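PDB 6S8T: erythrocyte membrane protein 1 from Plasmodium falciparum, which binds the host receptor ICAM-1 through the DBLbeta domain held in this chain, and so probably contributes to attachment of infected red cells to host tissue. Local coordinates for residues A[113-118]-A[202-207]; A[184-189]-A[251-256]; A[314-319]-A[460-465]. All blocks are in the same frame, centred on the assembly; numbering follows the deposited sequence.

Contact 1: A[113-118]-A[202-207]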
loop_
_atom_site.group_PDB
_atom_site.type_symbol
_atom_site.label_atom_id
_atom_site.label_comp_id
_atom_site.label_asym_id
_atom_site.label_seq_id
_atom_site.Cartn_x
_atom_site.Cartn_y
_atom_site.Cartn_z
ATOM N N PRO A 113 2.262 4.187 -7.299
ATOM C CA PRO A 113 1.623 5.406 -7.829
ATOM C C PRO A 113 0.373 5.812 -7.069
ATOM O O PRO A 113 0.109 7.014 -6.930
ATOM C CB PRO A 113 1.302 5.030 -9.282
ATOM C CG PRO A 113 2.318 3.998 -9.632
ATOM C CD PRO A 113 2.562 3.213 -8.362
ATOM N N ARG A 114 -0.407 4.846 -6.575
ATOM C CA ARG A 114 -1.559 5.182 -5.744
ATOM C C ARG A 114 -1.131 5.956 -4.503
ATOM O O ARG A 114 -1.763 6.951 -4.132
ATOM C CB ARG A 114 -2.309 3.910 -5.349
ATOM C CG ARG A 114 -3.407 4.127 -4.320
ATOM C CD ARG A 114 -3.775 2.824 -3.632
ATOM N NE ARG A 114 -2.589 2.159 -3.099
ATOM C CZ ARG A 114 -2.009 2.479 -1.947
ATOM N NH1 ARG A 114 -0.926 1.825 -1.543
ATOM N NH2 ARG A 114 -2.510 3.454 -1.200
ATOM N N ARG A 115 -0.044 5.516 -3.856
ATOM C CA ARG A 115 0.444 6.183 -2.652
ATOM C C ARG A 115 1.015 7.559 -2.965
ATOM O O ARG A 115 0.769 8.522 -2.229
ATOM C CB ARG A 115 1.501 5.311 -1.967
ATOM C CG ARG A 115 2.307 6.017 -0.876
ATOM C CD ARG A 115 1.467 6.271 0.368
ATOM N NE ARG A 115 2.191 7.033 1.389
ATOM C CZ ARG A 115 2.165 8.360 1.488
ATOM N NH1 ARG A 115 1.457 9.076 0.623
ATOM N NH2 ARG A 115 2.847 8.972 2.446
ATOM N N GLN A 116 1.785 7.669 -4.051
ATOM C CA GLN A 116 2.438 8.934 -4.375
ATOM C C GLN A 116 1.425 10.053 -4.597
ATOM O O GLN A 116 1.672 11.204 -4.220
ATOM C CB GLN A 116 3.324 8.762 -5.607
ATOM C CG GLN A 116 3.980 10.044 -6.080
ATOM C CD GLN A 116 4.971 9.805 -7.195
ATOM O OE1 GLN A 116 5.653 8.781 -7.223
ATOM N NE2 GLN A 116 5.052 10.745 -8.130
ATOM N N HIS A 117 0.280 9.741 -5.204
ATOM C CA HIS A 117 -0.743 10.739 -5.497
ATOM C C HIS A 117 -1.924 10.660 -4.535
ATOM O O HIS A 117 -3.056 10.987 -4.905
ATOM C CB HIS A 117 -1.214 10.602 -6.945
ATOM C CG HIS A 117 -0.098 10.634 -7.942
ATOM N ND1 HIS A 117 0.705 11.739 -8.125
ATOM C CD2 HIS A 117 0.356 9.692 -8.801
ATOM C CE1 HIS A 117 1.600 11.479 -9.060
ATOM N NE2 HIS A 117 1.409 10.246 -9.489
ATOM N N MET A 118 -1.672 10.239 -3.300
ATOM C CA MET A 118 -2.711 10.146 -2.285
ATOM C C MET A 118 -3.209 11.537 -1.894
ATOM O O MET A 118 -2.449 12.507 -1.867
ATOM C CB MET A 118 -2.162 9.402 -1.066
ATOM C CG MET A 118 -3.195 8.817 -0.127
ATOM S SD MET A 118 -2.435 7.628 1.003
ATOM C CE MET A 118 -3.718 7.484 2.242
ATOM N N GLY A 202 9.555 15.979 0.644
ATOM C CA GLY A 202 9.376 17.302 1.222
ATOM C C GLY A 202 8.000 17.491 1.828
ATOM O O GLY A 202 7.863 17.977 2.954
ATOM N N ASP A 203 6.959 17.097 1.092
ATOM C CA ASP A 203 5.601 17.251 1.602
ATOM C C ASP A 203 5.347 16.354 2.807
ATOM O O ASP A 203 4.613 16.746 3.723
ATOM C CB ASP A 203 4.587 16.959 0.496
ATOM C CG ASP A 203 4.650 17.973 -0.638
ATOM O OD1 ASP A 203 4.979 19.151 -0.377
ATOM O OD2 ASP A 203 4.367 17.589 -1.795
ATOM N N GLN A 204 5.943 15.158 2.831
ATOM C CA GLN A 204 5.719 14.249 3.950
ATOM C C GLN A 204 6.448 14.714 5.207
ATOM O O GLN A 204 5.934 14.541 6.317
ATOM C CB GLN A 204 6.149 12.831 3.568
ATOM C CG GLN A 204 5.488 12.300 2.300
ATOM C CD GLN A 204 3.970 12.327 2.372
ATOM O OE1 GLN A 204 3.368 11.798 3.309
ATOM N NE2 GLN A 204 3.343 12.953 1.383
ATOM N N THR A 205 7.637 15.304 5.053
ATOM C CA THR A 205 8.347 15.870 6.198
ATOM C C THR A 205 7.534 16.977 6.857
ATOM O O THR A 205 7.457 17.053 8.089
ATOM C CB THR A 205 9.713 16.401 5.754
ATOM O OG1 THR A 205 10.498 15.324 5.227
ATOM C CG2 THR A 205 10.453 17.037 6.925
ATOM N N LYS A 206 6.919 17.846 6.050
ATOM C CA LYS A 206 6.049 18.880 6.598
ATOM C C LYS A 206 4.818 18.272 7.259
ATOM O O LYS A 206 4.356 18.761 8.297
ATOM C CB LYS A 206 5.640 19.855 5.494
ATOM C CG LYS A 206 4.685 20.948 5.941
ATOM C CD LYS A 206 4.432 21.946 4.823
ATOM C CE LYS A 206 3.878 21.259 3.587
ATOM N NZ LYS A 206 3.609 22.224 2.486
ATOM N N LEU A 207 4.279 17.199 6.677
ATOM C CA LEU A 207 3.111 16.548 7.258
ATOM C C LEU A 207 3.445 15.912 8.603
ATOM O O LEU A 207 2.685 16.055 9.570
ATOM C CB LEU A 207 2.558 15.513 6.278
ATOM C CG LEU A 207 1.458 14.551 6.729
ATOM C CD1 LEU A 207 0.346 15.280 7.453
ATOM C CD2 LEU A 207 0.903 13.810 5.522
HETATM O O HOH W 1 0.859 12.050 0.450
#
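R115, in the short helix 113-116, and Q204, in the first turn of helix 202-221, face each other across a wide backbone gap, with 11.7 Å between R115 CA and Q204 CA. Two long side chains therefore do all the bridging, reaching in from opposite directions. R115 turns at its second torsion (chi2 72°) and is extended through its third before the guanidinium turns across the chain, edge toward the amide of Q204. R115 NH2 donates to Q204 OE1 at 3.0 Å, with an N-H...O angle of 155°. The oxygen lies in the guanidinium plane; the donor sits well above the carbonyl plane of Q204, off any lone-pair direction, the two flat groups standing 77° apart. A water closes the second side of the link: it accepts from R115 NH1 at 3.0 Å and from Q204 NE2 at 2.8 Å, and it too lies in the guanidinium plane. Both ends of the amide have a partner, consistent with the orientation in which it is built. The same R115 NH2 also makes a salt bridge to D197, so the charge is probably balanced mainly there and the neutral amide adds a second acceptor. Around this buried polar link, I192 and D188 of helix 172-194 and W297 of helix 293-319 pack on R115, while L207, one turn beyond Q204, rests on helix 121-124.

Contact 2: A[184-189]-A[251-256]; sequences YSFADL and DWWEAN
W253 pushes the six-membered ring of its indole against the ring of F186, and this overlap carries most of the contact between 184-189 and 251-256. The ring centroids are 5.6 Å apart and the planes are inclined at 38°. The closest touch is F186 CE1 to W253 CZ2 at 3.8 Å. F186 CZ lies nearly as close to the same indole carbon, at 3.9 Å, so CE1 and CZ of the phenyl ring both lie against CZ2 of the indole. W253 CH2 reaches further in, to the backbone of the opposite helix, where it lies 4.1 Å from F186 O and 4.4 Å from L189 C. Such reach is needed because the helix backbones are well separated: the nearest pair of CA atoms, those of L189 and W253, are 10.0 Å apart. W253 spans most of that distance by holding its CG directly opposite the backbone N (chi1 -179°), which sends the indole out toward helix 172-194. The polar side of the indole is used as well, since NE1 is hydrogen-bonded to D289, which also packs against F186. The ring is thereby held by apolar contact at the benzo end and by a bond at the pyrrole end. L189 in turn packs on A149 of helix 137-163. No hydrogen bond joins the two segments; the seam is a buried aromatic one, with the indole also lying on backbone of 184-189, of the kind that fills the all-helical core of a Duffy-binding-like domain.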
loop_
_atom_site.group_PDB
_atom_site.type_symbol
_atom_site.label_atom_id
_atom_site.label_comp_id
_atom_site.label_asym_id
_atom_site.label_seq_id
_atom_site.Cartn_x
_atom_site.Cartn_y
_atom_site.Cartn_z
ATOM N N TYR A 184 -5.727 -0.575 0.659
ATOM C CA TYR A 184 -4.339 -0.124 0.720
ATOM C C TYR A 184 -4.243 1.325 1.188
ATOM O O TYR A 184 -3.324 1.682 1.935
ATOM C CB TYR A 184 -3.674 -0.276 -0.650
ATOM C CG TYR A 184 -3.484 -1.704 -1.118
ATOM C CD1 TYR A 184 -3.145 -2.712 -0.222
ATOM C CD2 TYR A 184 -3.635 -2.041 -2.462
ATOM C CE1 TYR A 184 -2.963 -4.016 -0.648
ATOM C CE2 TYR A 184 -3.460 -3.343 -2.899
ATOM C CZ TYR A 184 -3.122 -4.327 -1.985
ATOM O OH TYR A 184 -2.943 -5.624 -2.408
ATOM N N SER A 185 -5.173 2.180 0.749
ATOM C CA SER A 185 -5.145 3.582 1.158
ATOM C C SER A 185 -5.503 3.738 2.629
ATOM O O SER A 185 -4.934 4.585 3.327
ATOM C CB SER A 185 -6.098 4.404 0.291
ATOM O OG SER A 185 -6.341 5.676 0.871
ATOM N N PHE A 186 -6.457 2.939 3.114
ATOM C CA PHE A 186 -6.778 2.941 4.539
ATOM C C PHE A 186 -5.571 2.518 5.371
ATOM O O PHE A 186 -5.321 3.072 6.448
ATOM C CB PHE A 186 -7.973 2.017 4.802
ATOM C CG PHE A 186 -8.178 1.657 6.253
ATOM C CD1 PHE A 186 -8.749 2.561 7.137
ATOM C CD2 PHE A 186 -7.828 0.399 6.724
ATOM C CE1 PHE A 186 -8.950 2.223 8.472
ATOM C CE2 PHE A 186 -8.024 0.054 8.057
ATOM C CZ PHE A 186 -8.588 0.968 8.930
ATOM N N ALA A 187 -4.795 1.553 4.875
ATOM C CA ALA A 187 -3.633 1.089 5.627
ATOM C C ALA A 187 -2.498 2.105 5.574
ATOM O O ALA A 187 -1.814 2.330 6.580
ATOM C CB ALA A 187 -3.172 -0.266 5.095
ATOM N N ASP A 188 -2.286 2.731 4.410
ATOM C CA ASP A 188 -1.264 3.769 4.291
ATOM C C ASP A 188 -1.560 4.947 5.209
ATOM O O ASP A 188 -0.644 5.511 5.818
ATOM C CB ASP A 188 -1.156 4.246 2.839
ATOM C CG ASP A 188 -0.416 3.260 1.946
ATOM O OD1 ASP A 188 0.179 2.286 2.469
ATOM O OD2 ASP A 188 -0.429 3.459 0.713
ATOM N N LEU A 189 -2.835 5.338 5.318
ATOM C CA LEU A 189 -3.188 6.484 6.151
ATOM C C LEU A 189 -2.926 6.193 7.625
ATOM O O LEU A 189 -2.471 7.071 8.365
ATOM C CB LEU A 189 -4.650 6.871 5.920
ATOM C CG LEU A 189 -5.182 8.140 6.590
ATOM C CD1 LEU A 189 -4.307 9.346 6.271
ATOM C CD2 LEU A 189 -6.626 8.407 6.163
ATOM N N ASP A 251 -2.093 4.227 19.972
ATOM C CA ASP A 251 -3.337 4.095 20.726
ATOM C C ASP A 251 -4.452 4.941 20.117
ATOM O O ASP A 251 -5.604 4.497 20.048
ATOM C CB ASP A 251 -3.102 4.477 22.186
ATOM C CG ASP A 251 -2.170 3.507 22.910
ATOM O OD1 ASP A 251 -1.753 2.499 22.303
ATOM O OD2 ASP A 251 -1.854 3.759 24.089
ATOM N N TRP A 252 -4.133 6.163 19.676
ATOM C CA TRP A 252 -5.141 6.992 19.017
ATOM C C TRP A 252 -5.685 6.303 17.771
ATOM O O TRP A 252 -6.888 6.364 17.496
ATOM C CB TRP A 252 -4.562 8.361 18.657
ATOM C CG TRP A 252 -5.589 9.327 18.110
ATOM C CD1 TRP A 252 -6.310 10.245 18.817
ATOM C CD2 TRP A 252 -6.007 9.458 16.743
ATOM N NE1 TRP A 252 -7.146 10.943 17.976
ATOM C CE2 TRP A 252 -6.979 10.478 16.698
ATOM C CE3 TRP A 252 -5.653 8.813 15.553
ATOM C CZ2 TRP A 252 -7.601 10.867 15.512
ATOM C CZ3 TRP A 252 -6.272 9.202 14.375
ATOM C CH2 TRP A 252 -7.236 10.217 14.365
ATOM N N TRP A 253 -4.816 5.637 17.008
ATOM C CA TRP A 253 -5.289 4.910 15.837
ATOM C C TRP A 253 -6.212 3.762 16.235
ATOM O O TRP A 253 -7.265 3.568 15.615
ATOM C CB TRP A 253 -4.103 4.400 15.014
ATOM C CG TRP A 253 -4.523 3.668 13.775
ATOM C CD1 TRP A 253 -4.433 2.323 13.545
ATOM C CD2 TRP A 253 -5.126 4.235 12.603
ATOM N NE1 TRP A 253 -4.933 2.022 12.299
ATOM C CE2 TRP A 253 -5.365 3.178 11.703
ATOM C CE3 TRP A 253 -5.481 5.535 12.227
ATOM C CZ2 TRP A 253 -5.942 3.379 10.449
ATOM C CZ3 TRP A 253 -6.058 5.734 10.980
ATOM C CH2 TRP A 253 -6.280 4.662 10.108
ATOM N N GLU A 254 -5.847 3.008 17.281
ATOM C CA GLU A 254 -6.692 1.904 17.734
ATOM C C GLU A 254 -8.069 2.392 18.163
ATOM O O GLU A 254 -9.075 1.702 17.956
ATOM C CB GLU A 254 -6.023 1.162 18.891
ATOM C CG GLU A 254 -4.863 0.287 18.472
ATOM C CD GLU A 254 -5.281 -0.763 17.467
ATOM O OE1 GLU A 254 -6.271 -1.484 17.733
ATOM O OE2 GLU A 254 -4.630 -0.853 16.402
ATOM N N ALA A 255 -8.130 3.573 18.777
ATOM C CA ALA A 255 -9.394 4.098 19.273
ATOM C C ALA A 255 -10.307 4.580 18.151
ATOM O O ALA A 255 -11.532 4.563 18.311
ATOM C CB ALA A 255 -9.133 5.238 20.257
ATOM N N ASN A 256 -9.746 5.007 17.016
ATOM C CA ASN A 256 -10.540 5.677 15.991
ATOM C C ASN A 256 -10.406 5.066 14.599
ATOM O O ASN A 256 -10.934 5.640 13.640
ATOM C CB ASN A 256 -10.175 7.164 15.925
ATOM C CG ASN A 256 -10.385 7.876 17.246
ATOM O OD1 ASN A 256 -11.517 8.055 17.694
ATOM N ND2 ASN A 256 -9.291 8.294 17.874
#

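Contact 3: A[314-319]-A[460-465]; sequences DKLMKQ and PKYANA
This is an apolar contact between a chain terminus and a helix: Y462, in the loop near the C-terminal end, lies against the last turns of helix 293-319, far from the centre of the chain. The nearest CA atoms, those of L316 and Y462, are 8.3 Å apart, and the tyrosine ring fills the interval. L316 covers one face of that ring with its CG. Its CD2 is 4.1 Å from Y462 CG, the leucine branch and the tyrosine running antiparallel, each alongside the other. Further out along the ring, the helix backbone takes over, with L316 O 3.9 Å from Y462 CE1. The phenol end then runs up against M317, where Y462 OH comes within 3.1 Å of CG and 3.4 Å of CA, a snug fit with no hydrogen bond across the segments. M317 keeps its CG beside the backbone N (chi1 -60°), which sets that methylene next to the hydroxyl while the rest of the chain leads away. L316 also packs on A343 and C344 of helix 335-372, so the same leucine touches both the neighbouring helix and Y462. Disulfides C344-C466 and C337-C468 tie the residues just after this loop to helix 335-372, and C320-C340 ties the residue just after helix 293-319 to it, consistent with the disulfide-braced helical hairpin of the C-terminal part of Duffy-binding-like domains.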
loop_
_atom_site.group_PDB
_atom_site.type_symbol
_atom_site.label_atom_id
_atom_site.label_comp_id
_atom_site.label_asym_id
_atom_site.label_seq_id
_atom_site.Cartn_x
_atom_site.Cartn_y
_atom_site.Cartn_z
ATOM N N ASP A 314 -0.541 -9.016 -24.964
ATOM C CA ASP A 314 -1.583 -8.916 -25.983
ATOM C C ASP A 314 -1.064 -8.229 -27.239
ATOM O O ASP A 314 -1.420 -8.617 -28.357
ATOM C CB ASP A 314 -2.798 -8.173 -25.430
ATOM C CG ASP A 314 -3.583 -9.001 -24.436
ATOM O OD1 ASP A 314 -3.191 -10.160 -24.187
ATOM O OD2 ASP A 314 -4.593 -8.493 -23.904
ATOM N N LYS A 315 -0.229 -7.199 -27.076
ATOM C CA LYS A 315 0.392 -6.566 -28.236
ATOM C C LYS A 315 1.279 -7.547 -28.987
ATOM O O LYS A 315 1.403 -7.462 -30.214
ATOM C CB LYS A 315 1.204 -5.346 -27.802
ATOM C CG LYS A 315 0.384 -4.250 -27.148
ATOM C CD LYS A 315 1.265 -3.099 -26.695
ATOM C CE LYS A 315 0.440 -2.006 -26.033
ATOM N NZ LYS A 315 1.290 -0.906 -25.496
ATOM N N LEU A 316 1.898 -8.485 -28.270
ATOM C CA LEU A 316 2.727 -9.494 -28.912
ATOM C C LEU A 316 1.889 -10.545 -29.631
ATOM O O LEU A 316 2.322 -11.077 -30.660
ATOM C CB LEU A 316 3.635 -10.154 -27.872
ATOM C CG LEU A 316 4.892 -10.857 -28.387
ATOM C CD1 LEU A 316 5.787 -9.874 -29.122
ATOM C CD2 LEU A 316 5.641 -11.510 -27.235
ATOM N N MET A 317 0.694 -10.854 -29.117
ATOM C CA MET A 317 -0.149 -11.855 -29.761
ATOM C C MET A 317 -0.710 -11.352 -31.083
ATOM O O MET A 317 -0.930 -12.147 -32.005
ATOM C CB MET A 317 -1.300 -12.268 -28.839
ATOM C CG MET A 317 -0.867 -12.881 -27.514
ATOM S SD MET A 317 -2.196 -13.756 -26.657
ATOM C CE MET A 317 -3.426 -12.463 -26.502
ATOM N N LYS A 318 -0.947 -10.046 -31.196
ATOM C CA LYS A 318 -1.557 -9.479 -32.392
ATOM C C LYS A 318 -0.526 -9.100 -33.447
ATOM O O LYS A 318 -0.775 -9.277 -34.645
ATOM C CB LYS A 318 -2.404 -8.261 -32.017
ATOM C CG LYS A 318 -3.513 -8.573 -31.023
ATOM C CD LYS A 318 -4.249 -7.317 -30.591
ATOM C CE LYS A 318 -5.270 -7.621 -29.506
ATOM N NZ LYS A 318 -5.917 -6.384 -28.989
ATOM N N GLN A 319 0.632 -8.583 -33.031
ATOM C CA GLN A 319 1.665 -8.216 -33.992
ATOM C C GLN A 319 2.397 -9.433 -34.540
ATOM O O GLN A 319 2.877 -9.400 -35.679
ATOM C CB GLN A 319 2.666 -7.253 -33.352
ATOM C CG GLN A 319 2.076 -5.911 -32.968
ATOM C CD GLN A 319 1.561 -5.139 -34.166
ATOM O OE1 GLN A 319 2.078 -5.271 -35.277
ATOM N NE2 GLN A 319 0.531 -4.329 -33.947
ATOM N N PRO A 460 8.592 -18.418 -24.227
ATOM C CA PRO A 460 8.604 -19.775 -24.799
ATOM C C PRO A 460 7.608 -19.970 -25.928
ATOM O O PRO A 460 7.865 -20.768 -26.839
ATOM C CB PRO A 460 8.271 -20.664 -23.590
ATOM C CG PRO A 460 8.649 -19.844 -22.397
ATOM C CD PRO A 460 8.341 -18.428 -22.777
ATOM N N LYS A 461 6.481 -19.259 -25.901
ATOM C CA LYS A 461 5.485 -19.384 -26.957
ATOM C C LYS A 461 5.824 -18.550 -28.186
ATOM O O LYS A 461 5.293 -18.823 -29.268
ATOM C CB LYS A 461 4.106 -18.981 -26.428
ATOM C CG LYS A 461 3.690 -19.679 -25.140
ATOM C CD LYS A 461 3.188 -21.095 -25.391
ATOM C CE LYS A 461 2.651 -21.720 -24.110
ATOM N NZ LYS A 461 2.000 -23.039 -24.348
ATOM N N TYR A 462 6.695 -17.545 -28.047
ATOM C CA TYR A 462 7.020 -16.645 -29.149
ATOM C C TYR A 462 8.519 -16.575 -29.420
ATOM O O TYR A 462 8.983 -15.617 -30.047
ATOM C CB TYR A 462 6.468 -15.243 -28.879
ATOM C CG TYR A 462 4.960 -15.178 -28.921
ATOM C CD1 TYR A 462 4.291 -14.929 -30.113
ATOM C CD2 TYR A 462 4.204 -15.378 -27.774
ATOM C CE1 TYR A 462 2.913 -14.876 -30.160
ATOM C CE2 TYR A 462 2.824 -15.327 -27.811
ATOM C CZ TYR A 462 2.185 -15.076 -29.006
ATOM O OH TYR A 462 0.813 -15.025 -29.049
ATOM N N ALA A 463 9.284 -17.571 -28.965
ATOM C CA ALA A 463 10.721 -17.569 -29.223
ATOM C C ALA A 463 11.013 -17.668 -30.715
ATOM O O ALA A 463 11.893 -16.967 -31.230
ATOM C CB ALA A 463 11.391 -18.713 -28.464
ATOM N N ASN A 464 10.280 -18.527 -31.426
ATOM C CA ASN A 464 10.451 -18.657 -32.867
ATOM C C ASN A 464 9.738 -17.559 -33.646
ATOM O O ASN A 464 10.114 -17.290 -34.793
ATOM C CB ASN A 464 9.949 -20.024 -33.339
ATOM C CG ASN A 464 10.803 -21.168 -32.827
ATOM O OD1 ASN A 464 12.012 -21.024 -32.651
ATOM N ND2 ASN A 464 10.175 -22.314 -32.589
ATOM N N ALA A 465 8.722 -16.925 -33.056
ATOM C CA ALA A 465 7.991 -15.883 -33.769
ATOM C C ALA A 465 8.842 -14.632 -33.949
ATOM O O ALA A 465 8.774 -13.975 -34.995
ATOM C CB ALA A 465 6.695 -15.550 -33.030
#

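Contacts 1 and 2 belong to the same helical core, their centres 16 Å apart, and both use helix 172-194: it supplies 184-189 to contact 2 and side chains around R115 in contact 1. They meet directly where R114 forms a salt bridge to D188, with M118 packing on S185. Their chemistry nevertheless differs, contact 1 being a buried, water-assisted polar link and contact 2 an aromatic seam. Contact 3 lies about 17 Å from contact 1 and 22 Å from contact 2 between nearest atoms, on a peripheral hairpin; it is apolar like contact 2 but with M317 partly exposed to solvent. Helix 293-319 connects these regions, lining contact 1 through W297 and ending at contact 3.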